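Local atomic coordinates of AxyAgu115A (Amphibacillus xylanus NBRC 15112, PDB entry 6NPS), a protein that belongs to glycoside hydrolase family 115 and acts as an alpha-glucuronidase, probably releasing glucuronic acid side groups from xylan-type hemicelluloses. Residues A[40-45]-A[134-139]; A[67-72]-A[121-126]; A[87-92]-A[158-163]; A[97-102]-A[127-132]. The protein carries 3 engineered substitutions. All blocks are in the same frame, centred on the assembly; numbering follows the deposited sequence.

In the fold
All four contacts belong to one alpha/beta unit near the N-terminus, 28 to 35 Å (contact centres) from the centre of the chain. Contacts 2, 3 and 4 share its four-stranded mixed sheet, and their centres lie 10 to 11 Å apart. Helix 120-133 supplies the second segment of both contact 2 and contact 4, whereas contact 3 uses the sheet face turned away from that helix. Contact 1, centred 13 Å from contact 4, follows the chain past the helix end, with a probable hydrogen bond from V136 N to S131 O (3.0 Å) joining the two. Beside contact 4, a glycerol, probably from the crystallisation liquor, lies about 4 Å from the H129 side chain.

Contact 1: residues A[40-45]-A[134-139]; sequences MHDVEL and LGVSPL
D42 on helix 30-47 lies against V136, three residues past the end of helix 120-133, and each step along its side chain has a neighbour. Its CB is 4.0 Å from V136 CG2. With chi1 at -61°, CG sits beside the backbone N and is brought within 3.8 Å of V136 CG1. At the tip, OD1 makes the loosest approach, 4.2 Å from V136 CG1. OD2 stays as near that methyl as CG does, but its polar partner is R207 of helix 195-207, with which it forms a salt bridge; V136 also touches R207, so the valine lies against both members of the ion pair. At the next residue, V43 CG2 meets L134 CD1 at 3.8 Å, a small apolar touch made by single branches. G135 separates the two hydrophobic residues, and its positive phi of 89° turns the chain so that L134 and V136 both come back onto helix 30-47. The reversal at G135 is a Schellman motif, here closing helix 120-133 and leading the chain toward helix 195-207, which lies between parallel strands 170-174 and 212-214 of the TIM-barrel-type domain, just before the second.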
loop_
_atom_site.group_PDB
_atom_site.type_symbol
_atom_site.label_atom_id
_atom_site.label_comp_id
_atom_site.label_asym_id
_atom_site.label_seq_id
_atom_site.Cartn_x
_atom_site.Cartn_y
_atom_site.Cartn_z
ATOM N N MET A 40 50.555 35.533 -7.589
ATOM C CA MET A 40 51.601 35.271 -8.579
ATOM C C MET A 40 51.366 33.949 -9.275
ATOM O O MET A 40 51.664 33.805 -10.472
ATOM C CB MET A 40 52.983 35.261 -7.941
ATOM C CG MET A 40 53.413 36.627 -7.422
ATOM S SD MET A 40 55.171 36.740 -7.015
ATOM C CE MET A 40 55.545 35.020 -6.644
ATOM N N HIS A 41 50.852 32.960 -8.545
ATOM C CA HIS A 41 50.516 31.718 -9.220
ATOM C C HIS A 41 49.345 31.924 -10.186
ATOM O O HIS A 41 49.346 31.360 -11.278
ATOM C CB HIS A 41 50.220 30.609 -8.210
ATOM C CG HIS A 41 49.971 29.297 -8.867
ATOM N ND1 HIS A 41 48.702 28.790 -9.052
ATOM C CD2 HIS A 41 50.817 28.437 -9.484
ATOM C CE1 HIS A 41 48.780 27.647 -9.715
ATOM N NE2 HIS A 41 50.054 27.410 -9.986
ATOM N N ASP A 42 48.363 32.762 -9.819
ATOM C CA ASP A 42 47.287 33.111 -10.747
ATOM C C ASP A 42 47.836 33.792 -12.010
ATOM O O ASP A 42 47.383 33.504 -13.127
ATOM C CB ASP A 42 46.256 34.005 -10.048
ATOM C CG ASP A 42 45.581 33.330 -8.817
ATOM O OD1 ASP A 42 45.776 32.113 -8.571
ATOM O OD2 ASP A 42 44.862 34.043 -8.080
ATOM N N VAL A 43 48.826 34.678 -11.859
ATOM C CA VAL A 43 49.445 35.291 -13.033
ATOM C C VAL A 43 50.045 34.216 -13.939
ATOM O O VAL A 43 49.889 34.254 -15.169
ATOM C CB VAL A 43 50.494 36.329 -12.593
ATOM C CG1 VAL A 43 51.319 36.850 -13.799
ATOM C CG2 VAL A 43 49.800 37.495 -11.825
ATOM N N GLU A 44 50.743 33.245 -13.349
ATOM C CA GLU A 44 51.321 32.156 -14.137
ATOM C C GLU A 44 50.248 31.345 -14.867
ATOM O O GLU A 44 50.472 30.872 -15.987
ATOM C CB GLU A 44 52.146 31.236 -13.237
ATOM C CG GLU A 44 52.771 30.050 -13.952
ATOM C CD GLU A 44 53.450 29.084 -12.981
ATOM O OE1 GLU A 44 53.879 27.995 -13.434
ATOM O OE2 GLU A 44 53.563 29.413 -11.771
ATOM N N LEU A 45 49.077 31.166 -14.259
ATOM C CA LEU A 45 48.059 30.369 -14.941
ATOM C C LEU A 45 47.486 31.107 -16.134
ATOM O O LEU A 45 47.088 30.471 -17.122
ATOM C CB LEU A 45 46.927 30.015 -13.986
ATOM C CG LEU A 45 47.281 29.087 -12.826
ATOM C CD1 LEU A 45 46.051 28.961 -11.936
ATOM C CD2 LEU A 45 47.715 27.721 -13.350
ATOM N N LEU A 134 42.266 39.624 -13.807
ATOM C CA LEU A 134 42.926 38.727 -14.737
ATOM C C LEU A 134 42.046 37.567 -15.128
ATOM O O LEU A 134 42.514 36.707 -15.881
ATOM C CB LEU A 134 44.211 38.178 -14.151
ATOM C CG LEU A 134 45.228 39.281 -13.865
ATOM C CD1 LEU A 134 46.442 38.697 -13.188
ATOM C CD2 LEU A 134 45.582 39.905 -15.170
ATOM N N GLY A 135 40.802 37.517 -14.638
ATOM C CA GLY A 135 39.875 36.474 -15.061
ATOM C C GLY A 135 39.931 35.205 -14.231
ATOM O O GLY A 135 39.427 34.169 -14.668
ATOM N N VAL A 136 40.521 35.251 -13.048
ATOM C CA VAL A 136 40.701 34.051 -12.248
ATOM C C VAL A 136 39.524 33.907 -11.292
ATOM O O VAL A 136 39.189 34.831 -10.544
ATOM C CB VAL A 136 42.040 34.095 -11.504
ATOM C CG1 VAL A 136 42.213 32.866 -10.591
ATOM C CG2 VAL A 136 43.171 34.217 -12.525
ATOM N N SER A 137 38.898 32.744 -11.319
ATOM C CA SER A 137 37.747 32.506 -10.476
ATOM C C SER A 137 38.158 32.291 -9.018
ATOM O O SER A 137 39.229 31.747 -8.745
ATOM C CB SER A 137 36.993 31.269 -10.985
ATOM O OG SER A 137 36.028 30.891 -10.030
ATOM N N PRO A 138 37.307 32.679 -8.064
ATOM C CA PRO A 138 37.539 32.307 -6.652
ATOM C C PRO A 138 37.658 30.809 -6.413
ATOM O O PRO A 138 38.127 30.397 -5.351
ATOM C CB PRO A 138 36.291 32.850 -5.933
ATOM C CG PRO A 138 35.688 33.831 -6.848
ATOM C CD PRO A 138 36.086 33.489 -8.251
ATOM N N LEU A 139 37.152 30.000 -7.325
ATOM C CA LEU A 139 37.184 28.545 -7.268
ATOM C C LEU A 139 38.361 27.955 -8.026
ATOM O O LEU A 139 38.406 26.730 -8.219
ATOM C CB LEU A 139 35.878 27.965 -7.829
ATOM C CG LEU A 139 34.606 28.680 -7.354
ATOM C CD1 LEU A 139 33.363 28.118 -8.046
ATOM C CD2 LEU A 139 34.502 28.568 -5.831
#

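Contact 2: residues A[67-72]-A[121-126]; sequences YGTVGH and RGTIYG
T123 of helix 120-133 accounts for more than half of the 135 Å² buried here, and both of its branches are used against G68 and T69 at the end of strand 64-69. The hydroxyl, OG1, hydrogen-bonds to T69 OG1 at 2.7 Å. Both branches also lie by the strand backbone: T123 OG1 and T123 CG2 are each 3.3 Å from G68 O, and the methyl is 3.7 Å from G68 C. A chi1 of -48° gives this placement, since it sets OG1 beside the helix backbone N and CG2 anti to that N. T69 uses the same arrangement of branches (chi1 -53°). The two side chains meet at about a right angle; the threonines touch through their oxygens while their methyl groups diverge.

The contact is a close helix-on-sheet packing in an alpha/beta unit: the CA atoms of T69 and T123 are 5.8 Å apart, bridged by the two short threonine side chains. Strand 64-69 is an edge strand, and G68 is tied by backbone hydrogen bonds to I115 and G117 of the parallel neighbour 109-117, the strand that runs directly into helix 120-133. T123 OG1 has a second partner in D119 O, just before that helix, so two bonds grip the buried hydroxyl. Just past T69 the chain reverses in a type II turn closed by H72 N to T69 O at 2.8 Å, and T69 CG2 approaches the edge of the H72 ring in its plane.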
loop_
_atom_site.group_PDB
_atom_site.type_symbol
_atom_site.label_atom_id
_atom_site.label_comp_id
_atom_site.label_asym_id
_atom_site.label_seq_id
_atom_site.Cartn_x
_atom_site.Cartn_y
_atom_site.Cartn_z
ATOM N N TYR A 67 52.104 46.433 -3.651
ATOM C CA TYR A 67 51.022 46.151 -2.724
ATOM C C TYR A 67 51.487 46.346 -1.282
ATOM O O TYR A 67 52.680 46.321 -0.979
ATOM C CB TYR A 67 50.497 44.732 -2.917
ATOM C CG TYR A 67 51.456 43.656 -2.443
ATOM C CD1 TYR A 67 52.401 43.111 -3.307
ATOM C CD2 TYR A 67 51.427 43.202 -1.109
ATOM C CE1 TYR A 67 53.290 42.150 -2.877
ATOM C CE2 TYR A 67 52.318 42.238 -0.664
ATOM C CZ TYR A 67 53.240 41.712 -1.554
ATOM O OH TYR A 67 54.114 40.742 -1.125
ATOM N N GLY A 68 50.533 46.540 -0.387
ATOM C CA GLY A 68 50.886 46.772 0.999
ATOM C C GLY A 68 49.661 47.071 1.825
ATOM O O GLY A 68 48.562 47.297 1.299
ATOM N N THR A 69 49.876 47.048 3.144
ATOM C CA THR A 69 48.893 47.403 4.159
ATOM C C THR A 69 49.313 48.727 4.768
ATOM O O THR A 69 50.485 48.896 5.147
ATOM C CB THR A 69 48.811 46.333 5.259
ATOM O OG1 THR A 69 48.599 45.045 4.671
ATOM C CG2 THR A 69 47.664 46.629 6.235
ATOM N N VAL A 70 48.381 49.680 4.835
ATOM C CA VAL A 70 48.713 50.975 5.423
ATOM C C VAL A 70 49.295 50.760 6.818
ATOM O O VAL A 70 48.843 49.885 7.565
ATOM C CB VAL A 70 47.469 51.884 5.490
ATOM C CG1 VAL A 70 47.834 53.211 6.180
ATOM C CG2 VAL A 70 46.891 52.173 4.119
ATOM N N GLY A 71 50.323 51.543 7.166
ATOM C CA GLY A 71 50.973 51.345 8.435
ATOM C C GLY A 71 51.945 50.188 8.478
ATOM O O GLY A 71 52.595 49.985 9.503
ATOM N N HIS A 72 52.081 49.433 7.399
ATOM C CA HIS A 72 53.033 48.334 7.325
ATOM C C HIS A 72 53.790 48.388 6.008
ATOM O O HIS A 72 54.176 47.345 5.457
ATOM C CB HIS A 72 52.337 46.978 7.451
ATOM C CG HIS A 72 51.657 46.753 8.761
ATOM N ND1 HIS A 72 52.350 46.542 9.934
ATOM C CD2 HIS A 72 50.344 46.680 9.079
ATOM C CE1 HIS A 72 51.490 46.364 10.920
ATOM N NE2 HIS A 72 50.267 46.428 10.423
ATOM N N ARG A 121 43.076 42.222 5.967
ATOM C CA ARG A 121 42.111 41.600 5.065
ATOM C C ARG A 121 41.775 42.509 3.873
ATOM O O ARG A 121 41.521 42.002 2.774
ATOM C CB ARG A 121 40.844 41.202 5.850
ATOM C CG ARG A 121 40.952 39.859 6.630
ATOM C CD ARG A 121 39.590 39.478 7.292
ATOM N NE ARG A 121 39.194 40.454 8.311
ATOM C CZ ARG A 121 39.699 40.457 9.542
ATOM N NH1 ARG A 121 40.592 39.530 9.893
ATOM N NH2 ARG A 121 39.317 41.383 10.423
ATOM N N GLY A 122 41.766 43.834 4.071
ATOM C CA GLY A 122 41.628 44.755 2.952
ATOM C C GLY A 122 42.713 44.559 1.907
ATOM O O GLY A 122 42.443 44.609 0.704
ATOM N N THR A 123 43.966 44.380 2.345
ATOM C CA THR A 123 45.028 44.119 1.375
ATOM C C THR A 123 44.778 42.813 0.655
ATOM O O THR A 123 44.936 42.722 -0.572
ATOM C CB THR A 123 46.393 44.085 2.069
ATOM O OG1 THR A 123 46.521 45.221 2.937
ATOM C CG2 THR A 123 47.546 44.119 1.056
ATOM N N ILE A 124 44.341 41.794 1.397
ATOM C CA ILE A 124 44.114 40.484 0.795
ATOM C C ILE A 124 43.020 40.554 -0.245
ATOM O O ILE A 124 43.143 39.955 -1.328
ATOM C CB ILE A 124 43.793 39.453 1.892
ATOM C CG1 ILE A 124 45.084 39.193 2.678
ATOM C CG2 ILE A 124 43.167 38.207 1.270
ATOM C CD1 ILE A 124 44.917 38.282 3.949
ATOM N N TYR A 125 41.924 41.271 0.062
ATOM C CA TYR A 125 40.845 41.435 -0.917
ATOM C C TYR A 125 41.312 42.205 -2.150
ATOM O O TYR A 125 40.854 41.931 -3.263
ATOM C CB TYR A 125 39.651 42.153 -0.274
ATOM C CG TYR A 125 39.049 41.375 0.885
ATOM C CD1 TYR A 125 39.158 39.981 0.955
ATOM C CD2 TYR A 125 38.345 42.028 1.878
ATOM C CE1 TYR A 125 38.601 39.262 2.039
ATOM C CE2 TYR A 125 37.786 41.319 2.962
ATOM C CZ TYR A 125 37.922 39.956 3.042
ATOM O OH TYR A 125 37.359 39.316 4.129
ATOM N N GLY A 126 42.231 43.153 -1.970
ATOM C CA GLY A 126 42.719 43.923 -3.109
ATOM C C GLY A 126 43.636 43.105 -4.004
ATOM O O GLY A 126 43.583 43.217 -5.238
#

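Contact 3: residues A[87-92]-A[158-163]; sequences LTEIAG and DYKYVS
The edge strand 160-162 of the four-stranded mixed sheet is met here by the 3-10 turn 87-89 and the residue after it, through K160 and V162 on one side and E89 and I90 on the other. K160 and V162 both direct their CB toward the turn, while Y161 between them points away, as expected for successive residues of a strand; Y161 therefore serves the opposite face, where its ring meets H129 of helix 120-133. On the present face, V162 packs beside L98 and K160 beside Q100, both from the neighbouring strand 97-106.

The outer part of the contact is a salt bridge. K160 is extended along its whole length and reaches E89 from the opposite direction, placing NZ 3.0 Å from OE1. The amino group comes in on the syn side of that oxygen, 25° out of the carboxylate plane, and is 3.5 Å from OE2. The second carboxylate oxygen leans on the strand instead: E89 OE2 lies 3.3 Å from V162 CG2, so V162 is flanked by the charged group on this branch. E89 reaches this position with chi1 at -97°, away from a staggered value, which suggests some torsional cost.

Deeper in, the contact becomes apolar. I90 also rests on V70 and A116, which carries the contact across this face toward strand 109-117 and the end of strand 64-69. The turn itself is held by L87 O, which accepts from both I90 N and A91 N. Across the contact, the other valine branch, V162 CG1, meets I90 CG2 at 3.8 Å.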
loop_
_atom_site.group_PDB
_atom_site.type_symbol
_atom_site.label_atom_id
_atom_site.label_comp_id
_atom_site.label_asym_id
_atom_site.label_seq_id
_atom_site.Cartn_x
_atom_site.Cartn_y
_atom_site.Cartn_z
ATOM N N LEU A 87 46.008 58.137 0.703
ATOM C CA LEU A 87 45.668 57.132 1.701
ATOM C C LEU A 87 44.585 57.592 2.669
ATOM O O LEU A 87 44.022 56.746 3.377
ATOM C CB LEU A 87 46.921 56.738 2.481
ATOM C CG LEU A 87 47.941 55.903 1.709
ATOM C CD1 LEU A 87 49.115 55.487 2.639
ATOM C CD2 LEU A 87 47.266 54.690 1.024
ATOM N N THR A 88 44.264 58.886 2.735
ATOM C CA THR A 88 43.147 59.256 3.602
ATOM C C THR A 88 41.828 58.683 3.100
ATOM O O THR A 88 40.869 58.602 3.868
ATOM C CB THR A 88 43.017 60.766 3.728
ATOM O OG1 THR A 88 42.598 61.296 2.466
ATOM C CG2 THR A 88 44.360 61.386 4.143
ATOM N N GLU A 89 41.761 58.262 1.842
ATOM C CA GLU A 89 40.537 57.650 1.339
ATOM C C GLU A 89 40.223 56.314 2.015
ATOM O O GLU A 89 39.066 55.877 2.007
ATOM C CB GLU A 89 40.648 57.437 -0.164
ATOM C CG GLU A 89 40.007 58.504 -0.988
ATOM C CD GLU A 89 40.187 58.244 -2.467
ATOM O OE1 GLU A 89 41.321 58.417 -2.967
ATOM O OE2 GLU A 89 39.198 57.857 -3.125
ATOM N N ILE A 90 41.223 55.608 2.536
ATOM C CA ILE A 90 41.000 54.271 3.077
ATOM C C ILE A 90 41.448 54.121 4.520
ATOM O O ILE A 90 41.066 53.128 5.160
ATOM C CB ILE A 90 41.682 53.184 2.219
ATOM C CG1 ILE A 90 43.207 53.253 2.402
ATOM C CG2 ILE A 90 41.240 53.277 0.722
ATOM C CD1 ILE A 90 43.958 52.141 1.642
ATOM N N ALA A 91 42.251 55.056 5.046
ATOM C CA ALA A 91 42.805 54.932 6.392
ATOM C C ALA A 91 41.702 54.791 7.432
ATOM O O ALA A 91 40.709 55.531 7.412
ATOM C CB ALA A 91 43.667 56.155 6.721
ATOM N N GLY A 92 41.892 53.856 8.361
ATOM C CA GLY A 92 40.931 53.629 9.415
ATOM C C GLY A 92 39.705 52.809 9.042
ATOM O O GLY A 92 38.991 52.365 9.948
ATOM N N ASP A 158 45.028 55.977 -15.560
ATOM C CA ASP A 158 44.466 56.582 -14.357
ATOM C C ASP A 158 43.398 55.695 -13.720
ATOM O O ASP A 158 42.517 56.207 -13.017
ATOM C CB ASP A 158 43.890 57.964 -14.668
ATOM C CG ASP A 158 42.826 57.928 -15.752
ATOM O OD1 ASP A 158 42.613 56.853 -16.350
ATOM O OD2 ASP A 158 42.210 58.983 -16.019
ATOM N N TYR A 159 43.442 54.385 -13.978
ATOM C CA TYR A 159 42.559 53.454 -13.286
ATOM C C TYR A 159 42.633 53.698 -11.790
ATOM O O TYR A 159 43.718 53.863 -11.234
ATOM C CB TYR A 159 42.929 52.000 -13.592
ATOM C CG TYR A 159 41.797 51.080 -13.269
ATOM C CD1 TYR A 159 41.586 50.610 -11.959
ATOM C CD2 TYR A 159 40.896 50.702 -14.256
ATOM C CE1 TYR A 159 40.517 49.785 -11.668
ATOM C CE2 TYR A 159 39.826 49.879 -13.980
ATOM C CZ TYR A 159 39.635 49.415 -12.697
ATOM O OH TYR A 159 38.547 48.602 -12.468
ATOM N N LYS A 160 41.467 53.759 -11.143
ATOM C CA LYS A 160 41.402 53.958 -9.698
ATOM C C LYS A 160 40.083 53.402 -9.187
ATOM O O LYS A 160 39.019 53.756 -9.694
ATOM C CB LYS A 160 41.532 55.442 -9.313
ATOM C CG LYS A 160 41.412 55.706 -7.786
ATOM C CD LYS A 160 41.100 57.198 -7.535
ATOM C CE LYS A 160 41.255 57.596 -6.090
ATOM N NZ LYS A 160 40.979 59.058 -5.872
ATOM N N TYR A 161 40.161 52.525 -8.191
ATOM C CA TYR A 161 38.977 51.960 -7.570
ATOM C C TYR A 161 39.246 51.887 -6.075
ATOM O O TYR A 161 40.337 51.460 -5.679
ATOM C CB TYR A 161 38.657 50.566 -8.149
ATOM C CG TYR A 161 37.540 49.869 -7.415
ATOM C CD1 TYR A 161 36.238 50.367 -7.460
ATOM C CD2 TYR A 161 37.790 48.750 -6.631
ATOM C CE1 TYR A 161 35.215 49.753 -6.758
ATOM C CE2 TYR A 161 36.769 48.112 -5.937
ATOM C CZ TYR A 161 35.492 48.619 -5.993
ATOM O OH TYR A 161 34.481 47.979 -5.304
ATOM N N VAL A 162 38.278 52.344 -5.261
ATOM C CA VAL A 162 38.313 52.259 -3.793
ATOM C C VAL A 162 37.107 51.415 -3.352
ATOM O O VAL A 162 35.957 51.825 -3.563
ATOM C CB VAL A 162 38.267 53.653 -3.140
ATOM C CG1 VAL A 162 38.249 53.553 -1.620
ATOM C CG2 VAL A 162 39.427 54.557 -3.627
ATOM N N SER A 163 37.349 50.232 -2.773
ATOM C CA SER A 163 36.240 49.352 -2.381
ATOM C C SER A 163 35.439 49.990 -1.237
ATOM O O SER A 163 35.852 50.995 -0.645
ATOM C CB SER A 163 36.779 47.977 -1.976
ATOM O OG SER A 163 37.574 48.075 -0.786
#

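Contact 4: residues A[97-102]-A[127-132]; sequences FLFQVV and LFHLSE
An aromatic cluster of F97, F99 and H129 fills the space between strand 97-102 and helix 127-132. Its clearest geometry is an edge-to-face pair: H129 turns its edge toward the face of F99, with CD2 standing 3.7 Å above the centre of the phenyl ring. The ring planes are inclined at 80°, and the centroids are 4.9 Å apart. F97 meets the same imidazole differently. Its CE1 lies over one face of H129, while F97 CZ is 3.7 Å from H129 CB; the rings are oblique, with centroids 5.3 Å apart.

Both phenylalanines come from the helix-facing side of the strand, with L98 between them turned to the other face. This is the layer packing of an alpha/beta fold: the axes of the two short segments approach to 9.7 Å and cross at -52°. F97 takes a chi1 of 60°, which puts CG between the backbone N and the carbonyl carbon and carries the ring toward the helix, where its CZ arrives at H129 CB; the edge of the same ring is approached in its plane by F99 CB.

L130 extends the contact beyond H129. Its CB lies in the plane of the F99 ring at the edge, 4.0 Å from F99 CE1. F99 also touches L113 and I115 of strand 109-117.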
loop_
_atom_site.group_PDB
_atom_site.type_symbol
_atom_site.label_atom_id
_atom_site.label_comp_id
_atom_site.label_asym_id
_atom_site.label_seq_id
_atom_site.Cartn_x
_atom_site.Cartn_y
_atom_site.Cartn_z
ATOM N N PHE A 97 40.137 48.519 0.214
ATOM C CA PHE A 97 41.421 48.699 -0.458
ATOM C C PHE A 97 41.315 49.765 -1.535
ATOM O O PHE A 97 40.226 50.125 -1.991
ATOM C CB PHE A 97 41.946 47.376 -1.057
ATOM C CG PHE A 97 41.031 46.782 -2.068
ATOM C CD1 PHE A 97 41.128 47.146 -3.404
ATOM C CD2 PHE A 97 40.059 45.875 -1.688
ATOM C CE1 PHE A 97 40.265 46.590 -4.353
ATOM C CE2 PHE A 97 39.203 45.317 -2.621
ATOM C CZ PHE A 97 39.308 45.683 -3.961
ATOM N N LEU A 98 42.478 50.284 -1.899
ATOM C CA LEU A 98 42.677 51.168 -3.037
ATOM C C LEU A 98 43.410 50.377 -4.106
ATOM O O LEU A 98 44.372 49.660 -3.806
ATOM C CB LEU A 98 43.497 52.392 -2.617
ATOM C CG LEU A 98 44.102 53.278 -3.706
ATOM C CD1 LEU A 98 43.012 54.144 -4.378
ATOM C CD2 LEU A 98 45.197 54.146 -3.102
ATOM N N PHE A 99 42.949 50.499 -5.356
ATOM C CA PHE A 99 43.465 49.727 -6.483
ATOM C C PHE A 99 43.674 50.789 -7.562
ATOM O O PHE A 99 42.705 51.275 -8.159
ATOM C CB PHE A 99 42.441 48.648 -6.867
ATOM C CG PHE A 99 42.890 47.677 -7.920
ATOM C CD1 PHE A 99 43.409 46.435 -7.556
ATOM C CD2 PHE A 99 42.700 47.974 -9.274
ATOM C CE1 PHE A 99 43.773 45.501 -8.531
ATOM C CE2 PHE A 99 43.061 47.061 -10.277
ATOM C CZ PHE A 99 43.603 45.814 -9.898
ATOM N N GLN A 100 44.918 51.214 -7.774
ATOM C CA GLN A 100 45.136 52.423 -8.550
ATOM C C GLN A 100 46.406 52.298 -9.375
ATOM O O GLN A 100 47.441 51.868 -8.857
ATOM C CB GLN A 100 45.229 53.644 -7.624
ATOM C CG GLN A 100 45.364 54.933 -8.374
ATOM C CD GLN A 100 45.399 56.140 -7.456
ATOM O OE1 GLN A 100 45.413 56.001 -6.235
ATOM N NE2 GLN A 100 45.427 57.335 -8.046
ATOM N N VAL A 101 46.338 52.743 -10.651
ATOM C CA VAL A 101 47.518 52.806 -11.510
ATOM C C VAL A 101 48.151 54.168 -11.332
ATOM O O VAL A 101 47.445 55.188 -11.280
ATOM C CB VAL A 101 47.158 52.543 -12.988
ATOM C CG1 VAL A 101 48.337 52.796 -13.897
ATOM C CG2 VAL A 101 46.632 51.127 -13.163
ATOM N N VAL A 102 49.489 54.200 -11.243
ATOM C CA VAL A 102 50.217 55.426 -10.942
ATOM C C VAL A 102 51.419 55.517 -11.876
ATOM O O VAL A 102 51.998 54.506 -12.294
ATOM C CB VAL A 102 50.666 55.476 -9.458
ATOM C CG1 VAL A 102 49.444 55.571 -8.503
ATOM C CG2 VAL A 102 51.464 54.259 -9.147
ATOM N N LEU A 127 44.491 42.275 -3.394
ATOM C CA LEU A 127 45.279 41.305 -4.153
ATOM C C LEU A 127 44.385 40.381 -4.972
ATOM O O LEU A 127 44.585 40.212 -6.181
ATOM C CB LEU A 127 46.163 40.512 -3.203
ATOM C CG LEU A 127 47.364 41.348 -2.757
ATOM C CD1 LEU A 127 48.052 40.690 -1.572
ATOM C CD2 LEU A 127 48.386 41.600 -3.892
ATOM N N PHE A 128 43.356 39.810 -4.351
ATOM C CA PHE A 128 42.479 38.945 -5.123
ATOM C C PHE A 128 41.644 39.736 -6.132
ATOM O O PHE A 128 41.156 39.156 -7.107
ATOM C CB PHE A 128 41.589 38.155 -4.170
ATOM C CG PHE A 128 42.300 37.003 -3.480
ATOM C CD1 PHE A 128 43.248 36.232 -4.162
ATOM C CD2 PHE A 128 42.010 36.682 -2.152
ATOM C CE1 PHE A 128 43.873 35.129 -3.540
ATOM C CE2 PHE A 128 42.630 35.592 -1.526
ATOM C CZ PHE A 128 43.554 34.809 -2.229
ATOM N N HIS A 129 41.466 41.043 -5.932
ATOM C CA HIS A 129 40.842 41.858 -6.977
ATOM C C HIS A 129 41.697 41.852 -8.241
ATOM O O HIS A 129 41.167 41.778 -9.359
ATOM C CB HIS A 129 40.621 43.285 -6.468
ATOM C CG HIS A 129 39.699 44.099 -7.313
ATOM N ND1 HIS A 129 38.327 43.942 -7.292
ATOM C CD2 HIS A 129 39.951 45.105 -8.189
ATOM C CE1 HIS A 129 37.777 44.817 -8.118
ATOM N NE2 HIS A 129 38.741 45.524 -8.685
ATOM N N LEU A 130 43.026 41.904 -8.093
ATOM C CA LEU A 130 43.873 41.753 -9.276
ATOM C C LEU A 130 43.600 40.414 -9.950
ATOM O O LEU A 130 43.407 40.338 -11.174
ATOM C CB LEU A 130 45.354 41.871 -8.892
ATOM C CG LEU A 130 46.339 41.469 -10.007
ATOM C CD1 LEU A 130 46.052 42.218 -11.356
ATOM C CD2 LEU A 130 47.815 41.702 -9.560
ATOM N N SER A 131 43.537 39.349 -9.142
ATOM C CA SER A 131 43.212 38.010 -9.643
ATOM C C SER A 131 41.901 37.997 -10.426
ATOM O O SER A 131 41.818 37.424 -11.531
ATOM C CB SER A 131 43.156 37.075 -8.430
ATOM O OG SER A 131 43.532 35.776 -8.794
ATOM N N GLU A 132 40.898 38.698 -9.895
ATOM C CA GLU A 132 39.592 38.808 -10.547
ATOM C C GLU A 132 39.671 39.522 -11.904
ATOM O O GLU A 132 39.053 39.082 -12.873
ATOM C CB GLU A 132 38.598 39.526 -9.634
ATOM C CG GLU A 132 37.215 39.706 -10.241
ATOM C CD GLU A 132 36.284 40.498 -9.345
ATOM O OE1 GLU A 132 36.490 40.487 -8.113
ATOM O OE2 GLU A 132 35.345 41.131 -9.872
#